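Local coordinates for protein cytosolic phospholipase A2 delta (Homo sapiens, PDB 5IZ5) that hydrolyses glycerophospholipids at the sn-2 position in a calcium-dependent manner, with a preference for linoleic acid, releasing a lysophospholipid and a free fatty acid, at residues B[195-200]-B[509-514]; B[609-614]-B[643-648]; B[685-690]-B[702-707]. The protein carries 3 engineered substitutions. All blocks are in the same frame, centred on the assembly; numbering follows the deposited sequence.

Contacts 1 and 2 are neighbours, their centres about 10 Å apart: contact 1 joins a loop of the probable second C2 domain to the catalytic region, and contact 2 lies wholly within the catalytic region beside it. They are joined directly: Met512 N of contact 1 lies 2.9 Å from Gln611 O of contact 2, a probable hydrogen bond, and Phe510 CD2 packs on Phe609 CB. Contact 3 stands apart, its centre about 45 Å from that of contact 1, across the middle of the chain, and about 35 Å from that of contact 2; it touches neither. All three lie away from the nucleophile Ser365 and from Asp651, the probable proton acceptor.

Contact 1 (B[195-200]-B[509-514]); sequences GSYEDT and EFFMGR
Tyr197 lies against Phe511, joining a loop of what is probably a second C2 domain, between strands 188-193 and 200-204, to a two-stranded antiparallel beta hairpin of the catalytic region. The type I' turn of that hairpin, Phe511 to Arg514, is closed by backbone bonds in both directions between its end residues.

Aromatic packing carries most of the contact. The two rings are near parallel, their planes 29° apart, but slid so far that they barely overlap, with centroids 5.1 Å apart. Each ring instead receives the other residue's CB: Tyr197 CB sits over the centre of the Phe511 ring, 3.6 Å from its centroid, and Phe511 CB covers one face of the Tyr197 ring nearer its rim. These reciprocal CH-pi contacts follow from both side chains having CG anti to the backbone N (chi1 168° and 178°) while running past each other in opposite directions. Met512 CB lies over the opposite face of the Phe511 ring, toward its rim.

Polar groups add little across the interface. Glu509 crosses Tyr197 at about a right angle, OE1 staying 4.0 Å from Tyr197 OH with no hydrogen bond, while OE2 is in a salt bridge with Arg517. At the closest approach of the two rings, Tyr197 CD1 is 3.5 Å from Phe511 CD2.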
ATOM      1  N   GLY B 195     -18.624  19.832   3.885  1.00 42.71           N
ATOM      2  CA  GLY B 195     -18.061  18.929   4.879  1.00 41.55           C
ATOM      3  C   GLY B 195     -18.390  17.467   4.640  1.00 40.94           C
ATOM      4  O   GLY B 195     -17.816  16.599   5.288  1.00 43.24           O
ATOM      5  N   SER B 196     -19.301  17.184   3.713  1.00 39.42           N
ATOM      6  CA  SER B 196     -19.631  15.808   3.357  1.00 39.02           C
ATOM      7  C   SER B 196     -18.590  15.243   2.411  1.00 39.24           C
ATOM      8  O   SER B 196     -17.834  15.991   1.799  1.00 38.79           O
ATOM      9  CB  SER B 196     -21.006  15.739   2.691  1.00 38.80           C
ATOM     10  OG  SER B 196     -20.996  16.367   1.420  1.00 40.22           O
ATOM     11  N   TYR B 197     -18.589  13.921   2.271  1.00 40.13           N
ATOM     12  CA  TYR B 197     -17.721  13.233   1.314  1.00 42.18           C
ATOM     13  C   TYR B 197     -18.042  13.635  -0.123  1.00 42.30           C
ATOM     14  O   TYR B 197     -17.140  13.887  -0.924  1.00 44.68           O
ATOM     15  CB  TYR B 197     -17.858  11.711   1.477  1.00 41.66           C
ATOM     16  CG  TYR B 197     -17.229  10.879   0.372  1.00 41.85           C
ATOM     17  CD1 TYR B 197     -15.849  10.847   0.190  1.00 43.16           C
ATOM     18  CD2 TYR B 197     -18.016  10.117  -0.485  1.00 43.47           C
ATOM     19  CE1 TYR B 197     -15.281  10.083  -0.819  1.00 43.08           C
ATOM     20  CE2 TYR B 197     -17.462   9.353  -1.502  1.00 43.68           C
ATOM     21  CZ  TYR B 197     -16.091   9.334  -1.661  1.00 45.23           C
ATOM     22  OH  TYR B 197     -15.541   8.556  -2.664  1.00 45.97           O
ATOM     23  N   GLU B 198     -19.330  13.677  -0.445  1.00 41.66           N
ATOM     24  CA  GLU B 198     -19.774  13.969  -1.803  1.00 40.54           C
ATOM     25  C   GLU B 198     -19.631  15.455  -2.097  1.00 42.03           C
ATOM     26  O   GLU B 198     -19.322  15.842  -3.224  1.00 38.42           O
ATOM     27  CB  GLU B 198     -21.223  13.537  -2.000  1.00 41.29           C
ATOM     28  CG  GLU B 198     -21.450  12.029  -1.920  1.00 40.01           C
ATOM     29  CD  GLU B 198     -21.472  11.478  -0.500  1.00 40.36           C
ATOM     30  OE1 GLU B 198     -21.337  12.263   0.468  1.00 37.15           O
ATOM     31  OE2 GLU B 198     -21.645  10.247  -0.347  1.00 40.27           O
ATOM     32  N   ASP B 199     -19.849  16.274  -1.069  1.00 43.35           N
ATOM     33  CA  ASP B 199     -19.749  17.735  -1.153  1.00 44.05           C
ATOM     34  C   ASP B 199     -20.873  18.365  -1.984  1.00 43.86           C
ATOM     35  O   ASP B 199     -21.745  19.052  -1.440  1.00 42.65           O
ATOM     36  CB  ASP B 199     -18.380  18.188  -1.672  1.00 46.89           C
ATOM     37  CG  ASP B 199     -18.223  19.689  -1.632  1.00 48.44           C
ATOM     38  OD1 ASP B 199     -18.157  20.313  -2.701  1.00 51.77           O
ATOM     39  OD2 ASP B 199     -18.199  20.255  -0.525  1.00 52.90           O
ATOM     40  N   THR B 200     -20.851  18.120  -3.290  1.00 43.61           N
ATOM     41  CA  THR B 200     -21.837  18.666  -4.212  1.00 44.78           C
ATOM     42  C   THR B 200     -22.329  17.578  -5.140  1.00 45.31           C
ATOM     43  O   THR B 200     -21.535  16.798  -5.651  1.00 47.20           O
ATOM     44  CB  THR B 200     -21.227  19.792  -5.063  1.00 45.22           C
ATOM     45  OG1 THR B 200     -20.780  20.844  -4.204  1.00 45.02           O
ATOM     46  CG2 THR B 200     -22.243  20.354  -6.062  1.00 45.36           C
ATOM     47  N   GLU B 509     -13.756   2.411  -3.442  1.00 36.59           N
ATOM     48  CA  GLU B 509     -13.737   3.750  -2.866  1.00 37.40           C
ATOM     49  C   GLU B 509     -14.370   3.738  -1.483  1.00 36.59           C
ATOM     50  O   GLU B 509     -15.414   3.124  -1.274  1.00 36.03           O
ATOM     51  CB  GLU B 509     -14.465   4.732  -3.788  1.00 41.09           C
ATOM     52  CG  GLU B 509     -13.713   4.976  -5.089  1.00 44.50           C
ATOM     53  CD  GLU B 509     -14.520   5.725  -6.133  1.00 46.79           C
ATOM     54  OE1 GLU B 509     -15.644   6.180  -5.829  1.00 48.11           O
ATOM     55  OE2 GLU B 509     -14.019   5.841  -7.273  1.00 52.05           O
ATOM     56  N   PHE B 510     -13.728   4.430  -0.551  1.00 35.26           N
ATOM     57  CA  PHE B 510     -14.115   4.408   0.840  1.00 34.92           C
ATOM     58  C   PHE B 510     -14.190   5.809   1.391  1.00 35.58           C
ATOM     59  O   PHE B 510     -13.562   6.734   0.863  1.00 36.51           O
ATOM     60  CB  PHE B 510     -13.072   3.647   1.668  1.00 35.12           C
ATOM     61  CG  PHE B 510     -13.032   2.166   1.402  1.00 34.27           C
ATOM     62  CD1 PHE B 510     -13.618   1.272   2.290  1.00 34.99           C
ATOM     63  CD2 PHE B 510     -12.394   1.662   0.280  1.00 34.84           C
ATOM     64  CE1 PHE B 510     -13.568  -0.091   2.058  1.00 33.80           C
ATOM     65  CE2 PHE B 510     -12.338   0.297   0.044  1.00 34.48           C
ATOM     66  CZ  PHE B 510     -12.925  -0.577   0.939  1.00 34.38           C
ATOM     67  N   PHE B 511     -14.947   5.951   2.478  1.00 37.10           N
ATOM     68  CA  PHE B 511     -14.937   7.164   3.279  1.00 36.41           C
ATOM     69  C   PHE B 511     -15.211   6.838   4.748  1.00 36.46           C
ATOM     70  O   PHE B 511     -16.215   6.212   5.090  1.00 36.87           O
ATOM     71  CB  PHE B 511     -15.970   8.164   2.780  1.00 37.55           C
ATOM     72  CG  PHE B 511     -16.025   9.419   3.603  1.00 37.18           C
ATOM     73  CD1 PHE B 511     -17.109   9.679   4.438  1.00 38.90           C
ATOM     74  CD2 PHE B 511     -14.975  10.320   3.572  1.00 38.00           C
ATOM     75  CE1 PHE B 511     -17.150  10.830   5.211  1.00 38.42           C
ATOM     76  CE2 PHE B 511     -15.006  11.476   4.340  1.00 38.97           C
ATOM     77  CZ  PHE B 511     -16.094  11.726   5.163  1.00 38.92           C
ATOM     78  N   MET B 512     -14.307   7.275   5.614  1.00 37.09           N
ATOM     79  CA  MET B 512     -14.404   7.036   7.055  1.00 38.42           C
ATOM     80  C   MET B 512     -14.637   5.559   7.386  1.00 38.22           C
ATOM     81  O   MET B 512     -15.419   5.223   8.283  1.00 36.82           O
ATOM     82  CB  MET B 512     -15.503   7.905   7.671  1.00 39.77           C
ATOM     83  CG  MET B 512     -15.382   8.113   9.171  1.00 39.77           C
ATOM     84  SD  MET B 512     -14.012   9.169   9.600  1.00 40.70           S
ATOM     85  CE  MET B 512     -14.618  10.767   9.054  1.00 41.09           C
ATOM     86  N   GLY B 513     -13.953   4.683   6.653  1.00 37.60           N
ATOM     87  CA  GLY B 513     -14.014   3.259   6.915  1.00 38.04           C
ATOM     88  C   GLY B 513     -15.187   2.554   6.280  1.00 38.74           C
ATOM     89  O   GLY B 513     -15.251   1.327   6.343  1.00 38.01           O
ATOM     90  N   ARG B 514     -16.108   3.309   5.671  1.00 39.95           N
ATOM     91  CA  ARG B 514     -17.255   2.726   4.968  1.00 40.71           C
ATOM     92  C   ARG B 514     -16.998   2.616   3.473  1.00 40.63           C
ATOM     93  O   ARG B 514     -16.362   3.477   2.866  1.00 39.30           O
ATOM     94  CB  ARG B 514     -18.527   3.558   5.167  1.00 41.97           C
ATOM     95  CG  ARG B 514     -19.237   3.324   6.489  1.00 44.46           C
ATOM     96  CD  ARG B 514     -18.690   4.209   7.583  1.00 46.23           C
ATOM     97  NE  ARG B 514     -19.498   4.148   8.795  1.00 47.69           N
ATOM     98  CZ  ARG B 514     -19.173   4.732   9.944  1.00 49.72           C
ATOM     99  NH1 ARG B 514     -18.038   5.412  10.051  1.00 49.95           N
ATOM    100  NH2 ARG B 514     -19.981   4.629  10.997  1.00 51.51           N
TER

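Contact 2 (B[609-614]-B[643-648]); sequences FLQGLQ and KEPRLC
Gln611 lays its side chain across the backbone at Glu644 and Pro645, bringing together two irregular loops of the catalytic region. It is the second residue of a type II beta turn, Leu610 to Leu613, closed by Leu613 N to Leu610 O; Gly612 follows it with positive phi.

From the backbone outward, Gln611 CB lies 3.8 Å from Glu644 O, and Gln611 CG 4.0 Å from the same Glu644 O. With CG anti to the backbone N (chi1 -177°) and the chain extended beyond it, the side chain carries straight on to Pro645, where Gln611 CD reaches 3.7 Å from Pro645 CA. The amide end lies beside the proline, Gln611 CD being 4.1 Å from Pro645 CB.

A second, looser touch is apolar: Leu647 CD1 approaches the Phe609 ring obliquely, 4.4 Å from Phe609 CE2. Leu647 also packs on Phe494 of strand 492-494, and Phe609 on Val501 of strand 499-501, so this end packs on the antiparallel strands of the catalytic region's mixed sheet.

No hydrogen bond links the two segments directly. The chemistry therefore implies a join made largely by van der Waals packing, with hydrogen bonds supplied by flanking residues: Asn608 to Glu644 O and to the backbone of Pro645, Ser606 to Leu647, and Pro642 to Gly612.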
ATOM      1  N   PHE B 609      -8.337   3.194   0.709  1.00 35.06           N
ATOM      2  CA  PHE B 609      -9.353   2.664   1.623  1.00 34.21           C
ATOM      3  C   PHE B 609      -9.351   3.326   3.010  1.00 34.38           C
ATOM      4  O   PHE B 609     -10.310   3.194   3.759  1.00 31.89           O
ATOM      5  CB  PHE B 609      -9.289   1.123   1.727  1.00 36.60           C
ATOM      6  CG  PHE B 609      -7.935   0.566   2.086  1.00 36.63           C
ATOM      7  CD1 PHE B 609      -7.546   0.434   3.409  1.00 38.76           C
ATOM      8  CD2 PHE B 609      -7.072   0.120   1.094  1.00 39.28           C
ATOM      9  CE1 PHE B 609      -6.304  -0.102   3.733  1.00 37.73           C
ATOM     10  CE2 PHE B 609      -5.830  -0.405   1.415  1.00 40.08           C
ATOM     11  CZ  PHE B 609      -5.450  -0.516   2.734  1.00 37.39           C
ATOM     12  N   LEU B 610      -8.282   4.047   3.344  1.00 34.58           N
ATOM     13  CA  LEU B 610      -8.237   4.819   4.579  1.00 36.44           C
ATOM     14  C   LEU B 610      -8.874   6.212   4.478  1.00 36.79           C
ATOM     15  O   LEU B 610      -8.943   6.918   5.488  1.00 37.15           O
ATOM     16  CB  LEU B 610      -6.782   4.985   5.037  1.00 38.85           C
ATOM     17  CG  LEU B 610      -5.953   3.714   5.229  1.00 40.75           C
ATOM     18  CD1 LEU B 610      -4.598   4.061   5.825  1.00 42.07           C
ATOM     19  CD2 LEU B 610      -6.673   2.705   6.116  1.00 41.24           C
ATOM     20  N   GLN B 611      -9.330   6.608   3.287  1.00 36.69           N
ATOM     21  CA  GLN B 611      -9.775   7.989   3.054  1.00 38.69           C
ATOM     22  C   GLN B 611     -10.747   8.515   4.115  1.00 38.91           C
ATOM     23  O   GLN B 611     -11.738   7.869   4.450  1.00 39.32           O
ATOM     24  CB  GLN B 611     -10.420   8.145   1.671  1.00 40.75           C
ATOM     25  CG  GLN B 611     -10.823   9.586   1.372  1.00 42.11           C
ATOM     26  CD  GLN B 611     -11.340   9.810  -0.042  1.00 42.80           C
ATOM     27  OE1 GLN B 611     -11.530   8.876  -0.821  1.00 43.25           O
ATOM     28  NE2 GLN B 611     -11.594  11.062  -0.367  1.00 46.41           N
ATOM     29  N   GLY B 612     -10.439   9.686   4.656  1.00 37.91           N
ATOM     30  CA  GLY B 612     -11.334  10.352   5.590  1.00 37.60           C
ATOM     31  C   GLY B 612     -11.146   9.971   7.044  1.00 38.01           C
ATOM     32  O   GLY B 612     -11.541  10.726   7.927  1.00 35.75           O
ATOM     33  N   LEU B 613     -10.518   8.827   7.311  1.00 37.80           N
ATOM     34  CA  LEU B 613     -10.204   8.447   8.686  1.00 38.20           C
ATOM     35  C   LEU B 613      -9.229   9.452   9.269  1.00 37.85           C
ATOM     36  O   LEU B 613      -8.451  10.078   8.535  1.00 37.53           O
ATOM     37  CB  LEU B 613      -9.607   7.039   8.738  1.00 39.70           C
ATOM     38  CG  LEU B 613     -10.554   5.922   8.296  1.00 39.04           C
ATOM     39  CD1 LEU B 613      -9.794   4.621   8.095  1.00 39.85           C
ATOM     40  CD2 LEU B 613     -11.691   5.752   9.297  1.00 39.48           C
ATOM     41  N   GLN B 614      -9.265   9.604  10.591  1.00 38.63           N
ATOM     42  CA  GLN B 614      -8.448  10.602  11.263  1.00 39.10           C
ATOM     43  C   GLN B 614      -7.489   9.974  12.270  1.00 40.92           C
ATOM     44  O   GLN B 614      -7.699   8.856  12.730  1.00 40.89           O
ATOM     45  CB  GLN B 614      -9.357  11.629  11.929  1.00 39.02           C
ATOM     46  CG  GLN B 614     -10.435  12.166  10.985  1.00 40.80           C
ATOM     47  CD  GLN B 614     -11.254  13.295  11.573  1.00 41.22           C
ATOM     48  OE1 GLN B 614     -11.238  13.519  12.782  1.00 43.02           O
ATOM     49  NE2 GLN B 614     -11.973  14.020  10.713  1.00 40.75           N
ATOM     50  N   LYS B 643      -5.775  11.102   5.037  1.00 46.20           N
ATOM     51  CA  LYS B 643      -6.441  12.192   4.338  1.00 48.86           C
ATOM     52  C   LYS B 643      -6.307  12.171   2.810  1.00 48.50           C
ATOM     53  O   LYS B 643      -6.946  12.982   2.145  1.00 47.96           O
ATOM     54  CB  LYS B 643      -6.092  13.540   4.979  1.00 51.08           C
ATOM     55  CG  LYS B 643      -5.490  14.639   4.129  1.00 56.09           C
ATOM     56  CD  LYS B 643      -3.983  14.527   3.997  1.00 58.58           C
ATOM     57  CE  LYS B 643      -3.449  15.602   3.067  1.00 62.19           C
ATOM     58  NZ  LYS B 643      -1.994  15.430   2.807  1.00 65.59           N
ATOM     59  N   GLU B 644      -5.535  11.235   2.248  1.00 45.51           N
ATOM     60  CA  GLU B 644      -5.379  11.162   0.802  1.00 44.14           C
ATOM     61  C   GLU B 644      -6.517  10.362   0.164  1.00 43.81           C
ATOM     62  O   GLU B 644      -6.898   9.292   0.665  1.00 46.73           O
ATOM     63  CB  GLU B 644      -4.018  10.553   0.448  1.00 44.90           C
ATOM     64  CG  GLU B 644      -2.839  11.303   1.054  1.00 46.09           C
ATOM     65  CD  GLU B 644      -2.579  12.651   0.396  1.00 47.31           C
ATOM     66  OE1 GLU B 644      -1.701  13.369   0.893  1.00 49.11           O
ATOM     67  OE2 GLU B 644      -3.241  13.011  -0.602  1.00 48.54           O
ATOM     68  N   PRO B 645      -7.083  10.883  -0.937  1.00 44.64           N
ATOM     69  CA  PRO B 645      -8.020  10.075  -1.722  1.00 44.03           C
ATOM     70  C   PRO B 645      -7.368   8.890  -2.429  1.00 42.10           C
ATOM     71  O   PRO B 645      -8.060   7.920  -2.728  1.00 41.93           O
ATOM     72  CB  PRO B 645      -8.572  11.053  -2.772  1.00 45.53           C
ATOM     73  CG  PRO B 645      -8.157  12.412  -2.348  1.00 46.87           C
ATOM     74  CD  PRO B 645      -6.990  12.275  -1.421  1.00 46.19           C
ATOM     75  N   ARG B 646      -6.057   8.946  -2.665  1.00 40.70           N
ATOM     76  CA  ARG B 646      -5.383   7.910  -3.439  1.00 41.98           C
ATOM     77  C   ARG B 646      -4.053   7.454  -2.832  1.00 40.04           C
ATOM     78  O   ARG B 646      -3.463   8.130  -1.997  1.00 38.04           O
ATOM     79  CB  ARG B 646      -5.156   8.389  -4.873  1.00 45.27           C
ATOM     80  CG  ARG B 646      -6.427   8.439  -5.714  1.00 49.76           C
ATOM     81  CD  ARG B 646      -6.195   8.837  -7.156  1.00 54.58           C
ATOM     82  NE  ARG B 646      -5.306   9.986  -7.252  1.00 59.50           N
ATOM     83  CZ  ARG B 646      -5.664  11.256  -7.060  1.00 62.34           C
ATOM     84  NH1 ARG B 646      -6.922  11.591  -6.761  1.00 62.81           N
ATOM     85  NH2 ARG B 646      -4.745  12.205  -7.168  1.00 64.14           N
ATOM     86  N   LEU B 647      -3.619   6.278  -3.268  1.00 38.41           N
ATOM     87  CA  LEU B 647      -2.335   5.704  -2.893  1.00 38.85           C
ATOM     88  C   LEU B 647      -1.430   5.695  -4.109  1.00 38.70           C
ATOM     89  O   LEU B 647      -1.898   5.823  -5.238  1.00 40.20           O
ATOM     90  CB  LEU B 647      -2.526   4.265  -2.422  1.00 38.11           C
ATOM     91  CG  LEU B 647      -3.498   4.076  -1.263  1.00 38.46           C
ATOM     92  CD1 LEU B 647      -3.660   2.588  -0.981  1.00 39.68           C
ATOM     93  CD2 LEU B 647      -3.014   4.820  -0.032  1.00 37.86           C
ATOM     94  N   CYS B 648      -0.130   5.569  -3.868  1.00 37.54           N
ATOM     95  CA  CYS B 648       0.832   5.358  -4.937  1.00 38.24           C
ATOM     96  C   CYS B 648       1.709   4.175  -4.551  1.00 37.79           C
ATOM     97  O   CYS B 648       2.694   4.326  -3.826  1.00 37.87           O
ATOM     98  CB  CYS B 648       1.675   6.609  -5.197  1.00 39.73           C
ATOM     99  SG  CYS B 648       2.806   6.408  -6.596  1.00 42.68           S
TER

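Contact 3 (B[685-690]-B[702-707]); sequences EALQQT and PRVEPS
The first turns of helix 685-696 face an irregular, extended piece of chain, 702-707, that leads from this helix to helix 708-712. The two backbones come nearest at Gln688 and Val704, whose CA atoms are 5.9 Å apart. Regular helical bonding, such as Gln689 N to Glu685 O, fixes one side, while Ser707 stands at the N-cap of the next helix.

Val704 is the central side chain. Its CG1, anti to the backbone N (chi1 177°), touches two consecutive helix residues, 3.7 Å from Gln688 CG and 4.1 Å from Leu687 CB. The other methyl, CG2, approaches the helix backbone at Leu687 O. Leu687 and Val704 also share Phe720 of strand 718-720 as a neighbour, which ties the packing to an edge strand of the mixed sheet.

Gln688 runs extended beyond CG, crossing Val704 and bringing its amide to the carbonyl of Val704. Its NE2 gives a weak hydrogen bond to Val704 O, long at 3.4 Å but nearly straight at 167°, and lies 3.9 Å from Pro706 CD. With an alanine here, Val704 CG1 would probably lose part of its packing and Val704 O the amide donor, opening a gap beside Pro706.

The contact thus pairs a buried branched side chain with a single weak polar tie, so the fit of Val704 against the helix probably contributes more than the hydrogen bond.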
ATOM      1  N   GLU B 685      23.467  -8.246   1.453  1.00 66.09           N
ATOM      2  CA  GLU B 685      23.072  -6.837   1.500  1.00 66.77           C
ATOM      3  C   GLU B 685      21.658  -6.678   2.041  1.00 65.41           C
ATOM      4  O   GLU B 685      21.442  -5.946   3.006  1.00 64.76           O
ATOM      5  CB  GLU B 685      23.172  -6.208   0.106  1.00 72.08           C
ATOM      6  CG  GLU B 685      22.780  -4.734   0.039  1.00 75.12           C
ATOM      7  CD  GLU B 685      22.880  -4.127  -1.354  1.00 76.59           C
ATOM      8  OE1 GLU B 685      23.459  -4.742  -2.283  1.00 76.28           O
ATOM      9  OE2 GLU B 685      22.386  -2.996  -1.507  1.00 78.86           O
ATOM     10  N   ALA B 686      20.707  -7.374   1.421  1.00 64.23           N
ATOM     11  CA  ALA B 686      19.308  -7.304   1.820  1.00 65.13           C
ATOM     12  C   ALA B 686      19.145  -7.669   3.290  1.00 64.15           C
ATOM     13  O   ALA B 686      18.487  -6.941   4.018  1.00 65.40           O
ATOM     14  CB  ALA B 686      18.439  -8.207   0.944  1.00 66.90           C
ATOM     15  N   LEU B 687      19.749  -8.782   3.720  1.00 62.57           N
ATOM     16  CA  LEU B 687      19.635  -9.227   5.117  1.00 62.44           C
ATOM     17  C   LEU B 687      20.190  -8.181   6.085  1.00 59.33           C
ATOM     18  O   LEU B 687      19.610  -7.950   7.140  1.00 54.17           O
ATOM     19  CB  LEU B 687      20.330 -10.580   5.365  1.00 63.80           C
ATOM     20  CG  LEU B 687      19.459 -11.811   5.663  1.00 65.16           C
ATOM     21  CD1 LEU B 687      20.359 -12.970   6.058  1.00 66.27           C
ATOM     22  CD2 LEU B 687      18.442 -11.562   6.765  1.00 65.42           C
ATOM     23  N   GLN B 688      21.312  -7.562   5.720  1.00 61.05           N
ATOM     24  CA  GLN B 688      21.959  -6.551   6.573  1.00 63.01           C
ATOM     25  C   GLN B 688      21.154  -5.268   6.700  1.00 62.69           C
ATOM     26  O   GLN B 688      21.058  -4.690   7.792  1.00 57.65           O
ATOM     27  CB  GLN B 688      23.368  -6.230   6.073  1.00 64.93           C
ATOM     28  CG  GLN B 688      24.352  -7.335   6.395  1.00 67.56           C
ATOM     29  CD  GLN B 688      25.766  -7.039   5.944  1.00 70.59           C
ATOM     30  OE1 GLN B 688      25.995  -6.578   4.822  1.00 74.86           O
ATOM     31  NE2 GLN B 688      26.724  -7.297   6.820  1.00 72.67           N
ATOM     32  N   GLN B 689      20.564  -4.835   5.589  1.00 66.23           N
ATOM     33  CA  GLN B 689      19.738  -3.643   5.604  1.00 67.66           C
ATOM     34  C   GLN B 689      18.518  -3.927   6.447  1.00 63.92           C
ATOM     35  O   GLN B 689      18.137  -3.088   7.267  1.00 65.84           O
ATOM     36  CB  GLN B 689      19.288  -3.264   4.200  1.00 72.71           C
ATOM     37  CG  GLN B 689      20.424  -3.089   3.192  1.00 76.88           C
ATOM     38  CD  GLN B 689      20.173  -1.955   2.222  1.00 82.97           C
ATOM     39  OE1 GLN B 689      19.942  -2.190   1.036  1.00 87.77           O
ATOM     40  NE2 GLN B 689      20.198  -0.722   2.719  1.00 86.40           N
ATOM     41  N   THR B 690      17.911  -5.108   6.265  1.00 58.82           N
ATOM     42  CA  THR B 690      16.751  -5.454   7.097  1.00 57.65           C
ATOM     43  C   THR B 690      17.128  -5.477   8.579  1.00 56.16           C
ATOM     44  O   THR B 690      16.350  -5.028   9.402  1.00 57.51           O
ATOM     45  CB  THR B 690      15.908  -6.706   6.707  1.00 58.00           C
ATOM     46  OG1 THR B 690      15.756  -7.551   7.856  1.00 58.94           O
ATOM     47  CG2 THR B 690      16.473  -7.488   5.563  1.00 58.48           C
ATOM     48  N   PRO B 702      18.473 -11.239  14.692  1.00 66.65           N
ATOM     49  CA  PRO B 702      19.866 -11.602  14.977  1.00 65.88           C
ATOM     50  C   PRO B 702      20.860 -10.751  14.213  1.00 63.84           C
ATOM     51  O   PRO B 702      20.529 -10.167  13.180  1.00 62.78           O
ATOM     52  CB  PRO B 702      19.968 -13.054  14.492  1.00 64.96           C
ATOM     53  CG  PRO B 702      18.924 -13.164  13.444  1.00 65.32           C
ATOM     54  CD  PRO B 702      17.795 -12.282  13.904  1.00 66.32           C
ATOM     55  N   ARG B 703      22.079 -10.699  14.727  1.00 63.19           N
ATOM     56  CA  ARG B 703      23.161 -10.022  14.043  1.00 61.15           C
ATOM     57  C   ARG B 703      23.455 -10.749  12.741  1.00 58.49           C
ATOM     58  O   ARG B 703      23.429 -11.974  12.689  1.00 56.90           O
ATOM     59  CB  ARG B 703      24.416  -9.985  14.918  1.00 63.08           C
ATOM     60  CG  ARG B 703      24.187  -9.391  16.295  1.00 65.12           C
ATOM     61  CD  ARG B 703      25.478  -8.957  16.931  1.00 67.97           C
ATOM     62  NE  ARG B 703      25.206  -8.309  18.209  1.00 69.29           N
ATOM     63  CZ  ARG B 703      25.404  -8.841  19.414  1.00 69.98           C
ATOM     64  NH1 ARG B 703      25.896 -10.069  19.565  1.00 72.66           N
ATOM     65  NH2 ARG B 703      25.104  -8.124  20.490  1.00 69.62           N
ATOM     66  N   VAL B 704      23.720  -9.982  11.692  1.00 58.10           N
ATOM     67  CA  VAL B 704      24.084 -10.523  10.392  1.00 59.11           C
ATOM     68  C   VAL B 704      25.505 -10.063  10.139  1.00 62.65           C
ATOM     69  O   VAL B 704      25.736  -8.988   9.567  1.00 65.08           O
ATOM     70  CB  VAL B 704      23.131 -10.044   9.277  1.00 59.22           C
ATOM     71  CG1 VAL B 704      23.564 -10.570   7.918  1.00 58.28           C
ATOM     72  CG2 VAL B 704      21.709 -10.495   9.570  1.00 59.48           C
ATOM     73  N   GLU B 705      26.450 -10.887  10.595  1.00 63.80           N
ATOM     74  CA  GLU B 705      27.866 -10.561  10.555  1.00 63.37           C
ATOM     75  C   GLU B 705      28.646 -11.667   9.869  1.00 61.73           C
ATOM     76  O   GLU B 705      29.398 -12.389  10.518  1.00 60.21           O
ATOM     77  CB  GLU B 705      28.387 -10.339  11.977  1.00 62.91           C
ATOM     78  CG  GLU B 705      27.857  -9.064  12.611  1.00 64.58           C
ATOM     79  CD  GLU B 705      28.047  -9.008  14.125  1.00 63.42           C
ATOM     80  OE1 GLU B 705      28.353 -10.049  14.739  1.00 63.53           O
ATOM     81  OE2 GLU B 705      27.878  -7.923  14.720  1.00 63.86           O
ATOM     82  N   PRO B 706      28.472 -11.800   8.545  1.00 62.85           N
ATOM     83  CA  PRO B 706      29.292 -12.754   7.816  1.00 64.82           C
ATOM     84  C   PRO B 706      30.783 -12.379   7.857  1.00 67.59           C
ATOM     85  O   PRO B 706      31.129 -11.203   7.781  1.00 69.66           O
ATOM     86  CB  PRO B 706      28.750 -12.664   6.389  1.00 64.21           C
ATOM     87  CG  PRO B 706      28.151 -11.303   6.283  1.00 64.61           C
ATOM     88  CD  PRO B 706      27.585 -11.033   7.648  1.00 63.97           C
ATOM     89  N   SER B 707      31.647 -13.378   7.982  1.00 67.82           N
ATOM     90  CA  SER B 707      33.095 -13.172   7.997  1.00 70.03           C
ATOM     91  C   SER B 707      33.597 -12.722   6.622  1.00 73.17           C
ATOM     92  O   SER B 707      32.887 -12.864   5.632  1.00 74.42           O
ATOM     93  CB  SER B 707      33.799 -14.473   8.387  1.00 67.75           C
ATOM     94  OG  SER B 707      33.699 -15.427   7.342  1.00 65.17           O
TER